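Local structure of alginate biosynthesis protein AlgX (Pseudomonas aeruginosa, 4KNC) at residues A41-L46 and Y144-H149; T372-N377 and S414-A419; E381-E386 and Y397-R402. The protein takes part in the O-acetylation of the exopolysaccharide alginate and protects the polymer from degradation on its way through the periplasm. One frame throughout, in Å; residues are numbered along the deposited sequence.

Contact 1 (A41-L46 and Y144-H149); sequences AQDDWL and YFKGDH
K146 lies across W45 and ends on D43, so one lysine gives this contact both an aromatic and an ionic part. The aromatic part is a CH-pi contact: K146 CA stands 3.8 Å from the centroid of the W45 six-membered ring and only 9° off its normal. The aliphatic chain then runs over the same face toward the pyrrole end, with K146 CG 3.5 Å from W45 NE1. Turning CG anti to its own carbonyl carbon (chi1 -67°) and keeping the rest of the chain extended carries the ammonium group past the indole to D43.

There K146 NZ forms a salt bridge of 2.7 Å with D43 OD2, met on the syn side but well out of the carboxylate plane. The backbone N of D44 reaches D43 OD2 from the opposite face, at 2.6 Å, so a single oxygen takes two donors; D43 is poorly ordered, so the exact lengths at OD2, the bridge included, are less certain.

Backbone bonding completes the set. L46 N donates to K146 O over 3.2 Å with an N-H...O angle of 167°, and a type II' turn from Q42 to W45 sets up the loop that presents the indole. Beyond the pair, R89 hydrogen-bonds both L46 O and F145 O and so links the two loops a second time.

D148, two residues after K146, is inferred to be an active-site residue and hydrogen-bonds H150, the probable proton acceptor. The chemistry thus implies a loop anchored by a buried indole and one backbone bond, with its ionic end near the surface, just ahead of the probable catalytic Asp-His pair.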
loop_
_atom_site.group_PDB
_atom_site.type_symbol
_atom_site.label_atom_id
_atom_site.label_comp_id
_atom_site.label_asym_id
_atom_site.label_seq_id
_atom_site.Cartn_x
_atom_site.Cartn_y
_atom_site.Cartn_z
ATOM N N ALA A 41 1.667 1.534 28.947
ATOM C CA ALA A 41 0.590 0.653 29.377
ATOM C C ALA A 41 1.135 -0.430 30.303
ATOM O O ALA A 41 2.168 -0.245 30.946
ATOM C CB ALA A 41 -0.118 0.055 28.183
ATOM N N GLN A 42 0.449 -1.561 30.383
ATOM C CA GLN A 42 0.889 -2.618 31.285
ATOM C C GLN A 42 2.192 -3.230 30.786
ATOM O O GLN A 42 2.416 -3.318 29.575
ATOM C CB GLN A 42 -0.196 -3.683 31.436
ATOM C CG GLN A 42 -1.477 -3.161 32.052
ATOM C CD GLN A 42 -2.505 -4.262 32.275
ATOM O OE1 GLN A 42 -3.120 -4.752 31.329
ATOM N NE2 GLN A 42 -2.686 -4.659 33.531
ATOM N N ASP A 43 3.050 -3.637 31.719
ATOM C CA ASP A 43 4.324 -4.247 31.366
ATOM C C ASP A 43 5.114 -3.240 30.518
ATOM O O ASP A 43 5.138 -2.048 30.829
ATOM C CB ASP A 43 4.071 -5.580 30.641
ATOM C CG ASP A 43 5.344 -6.335 30.325
ATOM O OD1 ASP A 43 5.925 -6.956 31.242
ATOM O OD2 ASP A 43 5.757 -6.300 29.146
ATOM N N ASP A 44 5.744 -3.703 29.446
ATOM C CA ASP A 44 6.474 -2.822 28.549
ATOM C C ASP A 44 5.610 -2.410 27.343
ATOM O O ASP A 44 6.137 -1.997 26.301
ATOM C CB ASP A 44 7.742 -3.519 28.053
ATOM C CG ASP A 44 8.853 -3.525 29.083
ATOM O OD1 ASP A 44 8.600 -3.148 30.250
ATOM O OD2 ASP A 44 9.987 -3.909 28.716
ATOM N N TRP A 45 4.292 -2.539 27.469
ATOM C CA TRP A 45 3.400 -2.065 26.410
ATOM C C TRP A 45 3.425 -0.534 26.321
ATOM O O TRP A 45 3.323 0.168 27.328
ATOM C CB TRP A 45 1.973 -2.609 26.587
ATOM C CG TRP A 45 1.857 -4.022 26.091
ATOM C CD1 TRP A 45 2.216 -5.160 26.760
ATOM C CD2 TRP A 45 1.403 -4.445 24.799
ATOM N NE1 TRP A 45 1.993 -6.262 25.970
ATOM C CE2 TRP A 45 1.494 -5.849 24.761
ATOM C CE3 TRP A 45 0.913 -3.770 23.675
ATOM C CZ2 TRP A 45 1.122 -6.596 23.640
ATOM C CZ3 TRP A 45 0.538 -4.512 22.563
ATOM C CH2 TRP A 45 0.642 -5.909 22.557
ATOM N N LEU A 46 3.618 -0.033 25.108
ATOM C CA LEU A 46 3.428 1.378 24.819
ATOM C C LEU A 46 2.324 1.506 23.762
ATOM O O LEU A 46 2.172 0.627 22.911
ATOM C CB LEU A 46 4.721 2.007 24.278
ATOM C CG LEU A 46 5.997 2.017 25.125
ATOM C CD1 LEU A 46 7.080 2.860 24.425
ATOM C CD2 LEU A 46 5.744 2.540 26.545
ATOM N N TYR A 144 -0.173 -8.017 18.557
ATOM C CA TYR A 144 0.869 -7.012 18.266
ATOM C C TYR A 144 2.119 -7.122 19.130
ATOM O O TYR A 144 2.050 -7.571 20.273
ATOM C CB TYR A 144 0.303 -5.603 18.447
ATOM C CG TYR A 144 -0.403 -5.069 17.219
ATOM C CD1 TYR A 144 0.329 -4.636 16.117
ATOM C CD2 TYR A 144 -1.800 -4.995 17.159
ATOM C CE1 TYR A 144 -0.297 -4.146 14.985
ATOM C CE2 TYR A 144 -2.444 -4.499 16.023
ATOM C CZ TYR A 144 -1.678 -4.081 14.939
ATOM O OH TYR A 144 -2.271 -3.589 13.803
ATOM N N PHE A 145 3.263 -6.692 18.594
ATOM C CA PHE A 145 4.442 -6.494 19.431
ATOM C C PHE A 145 4.133 -5.437 20.499
ATOM O O PHE A 145 3.319 -4.531 20.274
ATOM C CB PHE A 145 5.675 -6.083 18.607
ATOM C CG PHE A 145 6.293 -7.215 17.807
ATOM C CD1 PHE A 145 7.163 -8.124 18.408
ATOM C CD2 PHE A 145 6.004 -7.369 16.454
ATOM C CE1 PHE A 145 7.732 -9.167 17.670
ATOM C CE2 PHE A 145 6.565 -8.398 15.710
ATOM C CZ PHE A 145 7.438 -9.299 16.322
ATOM N N LYS A 146 4.789 -5.575 21.652
ATOM C CA LYS A 146 4.648 -4.669 22.799
ATOM C C LYS A 146 4.922 -3.208 22.492
ATOM O O LYS A 146 4.219 -2.325 22.982
ATOM C CB LYS A 146 5.594 -5.096 23.931
ATOM C CG LYS A 146 5.226 -6.426 24.566
ATOM C CD LYS A 146 6.226 -6.809 25.659
ATOM C CE LYS A 146 5.740 -7.997 26.455
ATOM N NZ LYS A 146 6.701 -8.313 27.544
ATOM N N GLY A 147 5.964 -2.957 21.708
ATOM C CA GLY A 147 6.415 -1.596 21.470
ATOM C C GLY A 147 6.732 -1.361 20.005
ATOM O O GLY A 147 7.694 -0.675 19.671
ATOM N N ASP A 148 5.913 -1.938 19.124
ATOM C CA ASP A 148 6.144 -1.831 17.688
ATOM C C ASP A 148 4.807 -1.775 16.955
ATOM O O ASP A 148 3.775 -2.134 17.517
ATOM C CB ASP A 148 6.985 -3.012 17.188
ATOM C CG ASP A 148 7.540 -2.784 15.793
ATOM O OD1 ASP A 148 8.459 -1.945 15.633
ATOM O OD2 ASP A 148 7.077 -3.457 14.850
ATOM N N HIS A 149 4.840 -1.319 15.706
ATOM C CA HIS A 149 3.635 -1.179 14.891
ATOM C C HIS A 149 3.311 -2.434 14.054
ATOM O O HIS A 149 2.265 -2.508 13.426
ATOM C CB HIS A 149 3.760 0.057 13.976
ATOM C CG HIS A 149 4.915 -0.008 13.023
ATOM N ND1 HIS A 149 6.229 0.034 13.443
ATOM C CD2 HIS A 149 4.958 -0.101 11.671
ATOM C CE1 HIS A 149 7.029 -0.041 12.392
ATOM N NE2 HIS A 149 6.283 -0.120 11.305
#

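Contact 2 (T372-N377 and S414-A419); sequences TIWYMN and SLEIEA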
loop_
_atom_site.group_PDB
_atom_site.type_symbol
_atom_site.label_atom_id
_atom_site.label_comp_id
_atom_site.label_asym_id
_atom_site.label_seq_id
_atom_site.Cartn_x
_atom_site.Cartn_y
_atom_site.Cartn_z
ATOM N N THR A 372 6.137 19.063 -15.464
ATOM C CA THR A 372 5.334 20.243 -15.724
ATOM C C THR A 372 4.602 20.037 -17.027
ATOM O O THR A 372 5.202 19.633 -18.018
ATOM C CB THR A 372 6.183 21.527 -15.770
ATOM O OG1 THR A 372 6.950 21.614 -14.567
ATOM C CG2 THR A 372 5.278 22.739 -15.866
ATOM N N ILE A 373 3.295 20.293 -17.002
ATOM C CA ILE A 373 2.431 20.090 -18.150
ATOM C C ILE A 373 1.802 21.408 -18.580
ATOM O O ILE A 373 0.997 21.978 -17.840
ATOM C CB ILE A 373 1.293 19.106 -17.813
ATOM C CG1 ILE A 373 1.851 17.712 -17.509
ATOM C CG2 ILE A 373 0.343 19.040 -18.953
ATOM C CD1 ILE A 373 2.206 17.467 -16.027
ATOM N N TRP A 374 2.172 21.887 -19.770
ATOM C CA TRP A 374 1.642 23.136 -20.317
ATOM C C TRP A 374 0.515 22.876 -21.305
ATOM O O TRP A 374 0.573 21.927 -22.112
ATOM C CB TRP A 374 2.728 23.946 -21.045
ATOM C CG TRP A 374 3.743 24.577 -20.150
ATOM C CD1 TRP A 374 4.950 24.055 -19.785
ATOM C CD2 TRP A 374 3.647 25.853 -19.503
ATOM N NE1 TRP A 374 5.608 24.924 -18.947
ATOM C CE2 TRP A 374 4.828 26.035 -18.759
ATOM C CE3 TRP A 374 2.673 26.854 -19.477
ATOM C CZ2 TRP A 374 5.063 27.180 -17.997
ATOM C CZ3 TRP A 374 2.913 27.992 -18.723
ATOM C CH2 TRP A 374 4.093 28.145 -17.997
ATOM N N TYR A 375 -0.481 23.757 -21.266
ATOM C CA TYR A 375 -1.603 23.704 -22.182
ATOM C C TYR A 375 -1.596 24.905 -23.129
ATOM O O TYR A 375 -0.909 25.893 -22.884
ATOM C CB TYR A 375 -2.911 23.624 -21.394
ATOM C CG TYR A 375 -2.961 22.417 -20.489
ATOM C CD1 TYR A 375 -3.235 21.156 -21.000
ATOM C CD2 TYR A 375 -2.707 22.530 -19.128
ATOM C CE1 TYR A 375 -3.274 20.043 -20.184
ATOM C CE2 TYR A 375 -2.742 21.422 -18.301
ATOM C CZ TYR A 375 -3.027 20.182 -18.838
ATOM O OH TYR A 375 -3.064 19.072 -18.029
ATOM N N MET A 376 -2.368 24.810 -24.203
ATOM C CA MET A 376 -2.422 25.839 -25.244
ATOM C C MET A 376 -2.955 27.194 -24.762
ATOM O O MET A 376 -2.962 28.162 -25.518
ATOM C CB MET A 376 -3.254 25.345 -26.431
ATOM C CG MET A 376 -2.718 24.081 -27.099
ATOM S SD MET A 376 -1.563 24.378 -28.451
ATOM C CE MET A 376 -1.196 22.703 -28.974
ATOM N N ASN A 377 -3.388 27.258 -23.505
ATOM C CA ASN A 377 -3.938 28.482 -22.928
ATOM C C ASN A 377 -3.016 29.106 -21.878
ATOM O O ASN A 377 -3.440 29.941 -21.079
ATOM C CB ASN A 377 -5.288 28.174 -22.295
ATOM C CG ASN A 377 -5.231 26.965 -21.397
ATOM O OD1 ASN A 377 -4.585 26.988 -20.353
ATOM N ND2 ASN A 377 -5.890 25.888 -21.809
ATOM N N SER A 414 2.837 21.002 -23.858
ATOM C CA SER A 414 4.155 20.429 -23.568
ATOM C C SER A 414 4.293 19.655 -22.258
ATOM O O SER A 414 3.524 19.840 -21.317
ATOM C CB SER A 414 5.245 21.509 -23.647
ATOM O OG SER A 414 5.360 22.194 -22.417
ATOM N N LEU A 415 5.287 18.771 -22.233
ATOM C CA LEU A 415 5.722 18.120 -21.015
ATOM C C LEU A 415 7.201 18.415 -20.789
ATOM O O LEU A 415 8.027 18.227 -21.693
ATOM C CB LEU A 415 5.505 16.606 -21.076
ATOM C CG LEU A 415 6.208 15.831 -19.946
ATOM C CD1 LEU A 415 5.593 16.145 -18.593
ATOM C CD2 LEU A 415 6.206 14.326 -20.195
ATOM N N GLU A 416 7.515 18.862 -19.573
ATOM C CA GLU A 416 8.863 19.226 -19.178
ATOM C C GLU A 416 9.246 18.459 -17.930
ATOM O O GLU A 416 8.397 18.172 -17.084
ATOM C CB GLU A 416 8.947 20.722 -18.863
ATOM C CG GLU A 416 8.683 21.647 -20.029
ATOM C CD GLU A 416 8.733 23.115 -19.623
ATOM O OE1 GLU A 416 8.965 23.970 -20.502
ATOM O OE2 GLU A 416 8.541 23.414 -18.424
ATOM N N ILE A 417 10.530 18.155 -17.789
ATOM C CA ILE A 417 10.974 17.375 -16.643
ATOM C C ILE A 417 12.139 18.007 -15.873
ATOM O O ILE A 417 13.227 18.196 -16.408
ATOM C CB ILE A 417 11.311 15.927 -17.054
ATOM C CG1 ILE A 417 10.034 15.213 -17.501
ATOM C CG2 ILE A 417 11.987 15.184 -15.901
ATOM C CD1 ILE A 417 10.199 13.745 -17.758
ATOM N N GLU A 418 11.897 18.326 -14.606
ATOM C CA GLU A 418 12.955 18.841 -13.742
ATOM C C GLU A 418 13.925 17.714 -13.365
ATOM O O GLU A 418 13.503 16.662 -12.884
ATOM C CB GLU A 418 12.347 19.455 -12.477
ATOM C CG GLU A 418 13.319 20.247 -11.621
ATOM C CD GLU A 418 13.535 21.655 -12.143
ATOM O OE1 GLU A 418 12.534 22.359 -12.402
ATOM O OE2 GLU A 418 14.706 22.057 -12.300
ATOM N N ALA A 419 15.221 17.934 -13.582
ATOM C CA ALA A 419 16.239 16.928 -13.270
ATOM C C ALA A 419 16.251 16.544 -11.780
ATOM O O ALA A 419 15.984 17.372 -10.912
ATOM C CB ALA A 419 17.617 17.407 -13.714
#
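T372-W374 and S414-E416 are antiparallel neighbours in one sheet, their short strand axes 4.8 Å apart at closest and 158° between directions, with T372-E416 and W374-S414 as hydrogen-bonded pairs flanking the non-hydrogen-bonded pair I373-L415. Each hydrogen-bonded pair is closed in both directions: T372 N to E416 O and E416 N to T372 O are both 2.9 Å, while S414 N to W374 O is 3.0 Å and W374 N donates back to S414 O.

T372, W374, S414 and E416 share one face of the sheet. The indole of W374 extends past S414 toward E416, one pair along, with CG anti to its carbonyl carbon and S414 OG oblique to the ring. Its pyrrole side carries the contact: W374 CD1 lies 3.2 Å from S414 OG, and W374 NE1 makes a weak hydrogen bond of 3.3 Å to E416 OE2, bent to 148° at the hydrogen. The carboxylate oxygen sits at the indole edge, in its plane, although the two flat groups are turned 76° against each other. An extended E416 chain brings the carboxylate up to that edge, and OE2 also passes T372 CB at 4.0 Å.

On the other face I373 and L415 are buried, and I373 CG1 touches L415 CD1 at 4.2 Å. Strands 338-343 and 380-386 flank the pair, making both inner strands of a four-stranded antiparallel sheet of the carbohydrate-binding module.

The chemistry implies that backbone bonds set the register, while side chains divide by face: an apolar inner face, and a more polar outer face where a tryptophan and a glutamate are joined by one weak bond.

Contact 3 (E381-E386 and Y397-R402); sequences EQLKIE and YVFQLR
The F399 ring carries L383 CD2 over one face: the methyl lies 3.8 Å from the ring centroid, 25° off the normal, and is displaced toward the rim, closest to F399 CD2 at 3.4 Å. I385 CD1 approaches the same ring obliquely, 4.2 Å from F399 CD1. At Y397 the meeting is at the edge instead, where I385 CG2 lies near the ring plane, 3.8 Å from Y397 CD2. E381 CG likewise lies at the edge of the R402 guanidinium, near its plane.

E381 and R402 nevertheless form no ion pair, their carboxylate and guanidinium planes 87° apart. E381 OE1 instead packs on R402 CB at 3.4 Å and accepts from a water at 2.7 Å, which in turn accepts from R402 N. Their charges are answered by others: E381 OE2 forms a salt bridge with R311, and R402 NE one with D404.

Strands 381-386 and 397-400, axes no nearer than 9.9 Å, are outermost strands of two facing antiparallel sheets, hydrogen-bonded to strands 368-375 and 355-361 respectively; their side chains meet inside the beta-sandwich of the carbohydrate-binding module. Helix 307-316, from the SGNH hydrolase-like region, packs against it, reaching L383 and R402 through R311, I385 through Q312 and V398 through L316.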
loop_
_atom_site.group_PDB
_atom_site.type_symbol
_atom_site.label_atom_id
_atom_site.label_comp_id
_atom_site.label_asym_id
_atom_site.label_seq_id
_atom_site.Cartn_x
_atom_site.Cartn_y
_atom_site.Cartn_z
ATOM N N GLU A 381 0.429 22.630 -15.075
ATOM C CA GLU A 381 0.267 21.774 -13.908
ATOM C C GLU A 381 1.630 21.273 -13.472
ATOM O O GLU A 381 2.416 20.823 -14.296
ATOM C CB GLU A 381 -0.641 20.578 -14.203
ATOM C CG GLU A 381 -1.209 19.968 -12.932
ATOM C CD GLU A 381 -1.336 18.453 -12.967
ATOM O OE1 GLU A 381 -1.580 17.865 -14.046
ATOM O OE2 GLU A 381 -1.193 17.851 -11.888
ATOM N N GLN A 382 1.917 21.352 -12.179
ATOM C CA GLN A 382 3.148 20.776 -11.670
ATOM C C GLN A 382 2.872 19.503 -10.879
ATOM O O GLN A 382 2.399 19.551 -9.746
ATOM C CB GLN A 382 3.902 21.787 -10.817
ATOM C CG GLN A 382 4.405 22.967 -11.605
ATOM C CD GLN A 382 5.108 23.975 -10.741
ATOM O OE1 GLN A 382 4.748 25.152 -10.728
ATOM N NE2 GLN A 382 6.122 23.526 -10.012
ATOM N N LEU A 383 3.182 18.363 -11.485
ATOM C CA LEU A 383 2.942 17.079 -10.852
ATOM C C LEU A 383 4.246 16.439 -10.407
ATOM O O LEU A 383 5.088 16.106 -11.228
ATOM C CB LEU A 383 2.200 16.137 -11.805
ATOM C CG LEU A 383 2.100 14.698 -11.290
ATOM C CD1 LEU A 383 1.437 14.670 -9.920
ATOM C CD2 LEU A 383 1.361 13.804 -12.276
ATOM N N LYS A 384 4.403 16.247 -9.105
ATOM C CA LYS A 384 5.627 15.663 -8.579
ATOM C C LYS A 384 5.332 14.298 -7.962
ATOM O O LYS A 384 4.547 14.188 -7.026
ATOM C CB LYS A 384 6.262 16.609 -7.561
ATOM C CG LYS A 384 7.691 16.272 -7.179
ATOM N N ILE A 385 5.959 13.262 -8.511
ATOM C CA ILE A 385 5.744 11.884 -8.076
ATOM C C ILE A 385 6.965 11.334 -7.367
ATOM O O ILE A 385 8.031 11.192 -7.967
ATOM C CB ILE A 385 5.428 10.959 -9.273
ATOM C CG1 ILE A 385 4.221 11.481 -10.046
ATOM C CG2 ILE A 385 5.200 9.513 -8.804
ATOM C CD1 ILE A 385 3.800 10.584 -11.180
ATOM N N GLU A 386 6.807 11.024 -6.085
ATOM C CA GLU A 386 7.872 10.416 -5.307
ATOM C C GLU A 386 7.651 8.909 -5.232
ATOM O O GLU A 386 6.581 8.444 -4.848
ATOM C CB GLU A 386 7.925 11.008 -3.894
ATOM C CG GLU A 386 8.113 12.519 -3.833
ATOM C CD GLU A 386 9.448 12.972 -4.397
ATOM O OE1 GLU A 386 9.483 14.041 -5.040
ATOM O OE2 GLU A 386 10.461 12.267 -4.193
ATOM N N TYR A 397 7.255 5.401 -14.950
ATOM C CA TYR A 397 6.164 6.077 -14.259
ATOM C C TYR A 397 5.064 6.214 -15.285
ATOM O O TYR A 397 5.356 6.307 -16.475
ATOM C CB TYR A 397 6.586 7.486 -13.848
ATOM C CG TYR A 397 7.650 7.532 -12.805
ATOM C CD1 TYR A 397 8.983 7.339 -13.136
ATOM C CD2 TYR A 397 7.326 7.761 -11.472
ATOM C CE1 TYR A 397 9.968 7.383 -12.169
ATOM C CE2 TYR A 397 8.298 7.807 -10.500
ATOM C CZ TYR A 397 9.619 7.616 -10.849
ATOM O OH TYR A 397 10.591 7.661 -9.869
ATOM N N VAL A 398 3.808 6.231 -14.839
ATOM C CA VAL A 398 2.657 6.399 -15.732
ATOM C C VAL A 398 1.577 7.221 -15.034
ATOM O O VAL A 398 1.274 6.978 -13.870
ATOM C CB VAL A 398 2.031 5.040 -16.114
ATOM C CG1 VAL A 398 0.839 5.243 -17.036
ATOM C CG2 VAL A 398 3.058 4.115 -16.773
ATOM N N PHE A 399 1.003 8.203 -15.721
ATOM C CA PHE A 399 -0.023 9.038 -15.082
ATOM C C PHE A 399 -0.999 9.659 -16.069
ATOM O O PHE A 399 -0.646 9.933 -17.209
ATOM C CB PHE A 399 0.602 10.124 -14.182
ATOM C CG PHE A 399 1.395 11.175 -14.934
ATOM C CD1 PHE A 399 2.740 10.992 -15.196
ATOM C CD2 PHE A 399 0.795 12.354 -15.352
ATOM C CE1 PHE A 399 3.478 11.963 -15.870
ATOM C CE2 PHE A 399 1.526 13.329 -16.031
ATOM C CZ PHE A 399 2.866 13.129 -16.291
ATOM N N GLN A 400 -2.238 9.864 -15.637
ATOM C CA GLN A 400 -3.212 10.504 -16.504
ATOM C C GLN A 400 -3.026 12.013 -16.437
ATOM O O GLN A 400 -2.684 12.564 -15.385
ATOM C CB GLN A 400 -4.640 10.109 -16.125
ATOM C CG GLN A 400 -5.122 10.685 -14.808
ATOM C CD GLN A 400 -6.276 9.898 -14.201
ATOM O OE1 GLN A 400 -6.689 10.154 -13.067
ATOM N NE2 GLN A 400 -6.795 8.931 -14.950
ATOM N N LEU A 401 -3.224 12.676 -17.574
ATOM C CA LEU A 401 -3.234 14.129 -17.603
ATOM C C LEU A 401 -4.447 14.577 -16.809
ATOM O O LEU A 401 -5.488 13.915 -16.825
ATOM C CB LEU A 401 -3.292 14.676 -19.038
ATOM C CG LEU A 401 -2.165 14.330 -20.028
ATOM C CD1 LEU A 401 -2.073 15.356 -21.187
ATOM C CD2 LEU A 401 -0.821 14.188 -19.341
ATOM N N ARG A 402 -4.298 15.703 -16.120
ATOM C CA ARG A 402 -5.288 16.183 -15.168
ATOM C C ARG A 402 -6.683 16.261 -15.765
ATOM O O ARG A 402 -6.872 16.751 -16.878
ATOM C CB ARG A 402 -4.872 17.544 -14.603
ATOM C CG ARG A 402 -5.777 18.047 -13.494
ATOM C CD ARG A 402 -5.098 19.102 -12.643
ATOM N NE ARG A 402 -6.082 19.921 -11.941
ATOM C CZ ARG A 402 -5.780 20.943 -11.150
ATOM N NH1 ARG A 402 -4.514 21.277 -10.949
ATOM N NH2 ARG A 402 -6.747 21.632 -10.558
HETATM O O HOH W 1 -1.787 17.185 -16.643
#

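How the contacts relate
Contact 1 belongs to the SGNH hydrolase-like domain, contacts 2 and 3 to the carbohydrate-binding module; contact 1 stays about 30 Å from contact 2 and about 18 Å from contact 3 at the nearest atoms. Contacts 2 and 3 have centres 11 Å apart and both reach one sheet, in which I373 N probably bonds E381 O, joining strands 368-375 and 380-386. Contact 2 works within that sheet through backbone bonds and is partly buried; contact 3 is buried, joins the sheet to the one facing it, and relies on methyl-to-ring packing and a water. Contact 1, also partly buried, joins mainly loop segments and is alone in having a salt bridge across its segments.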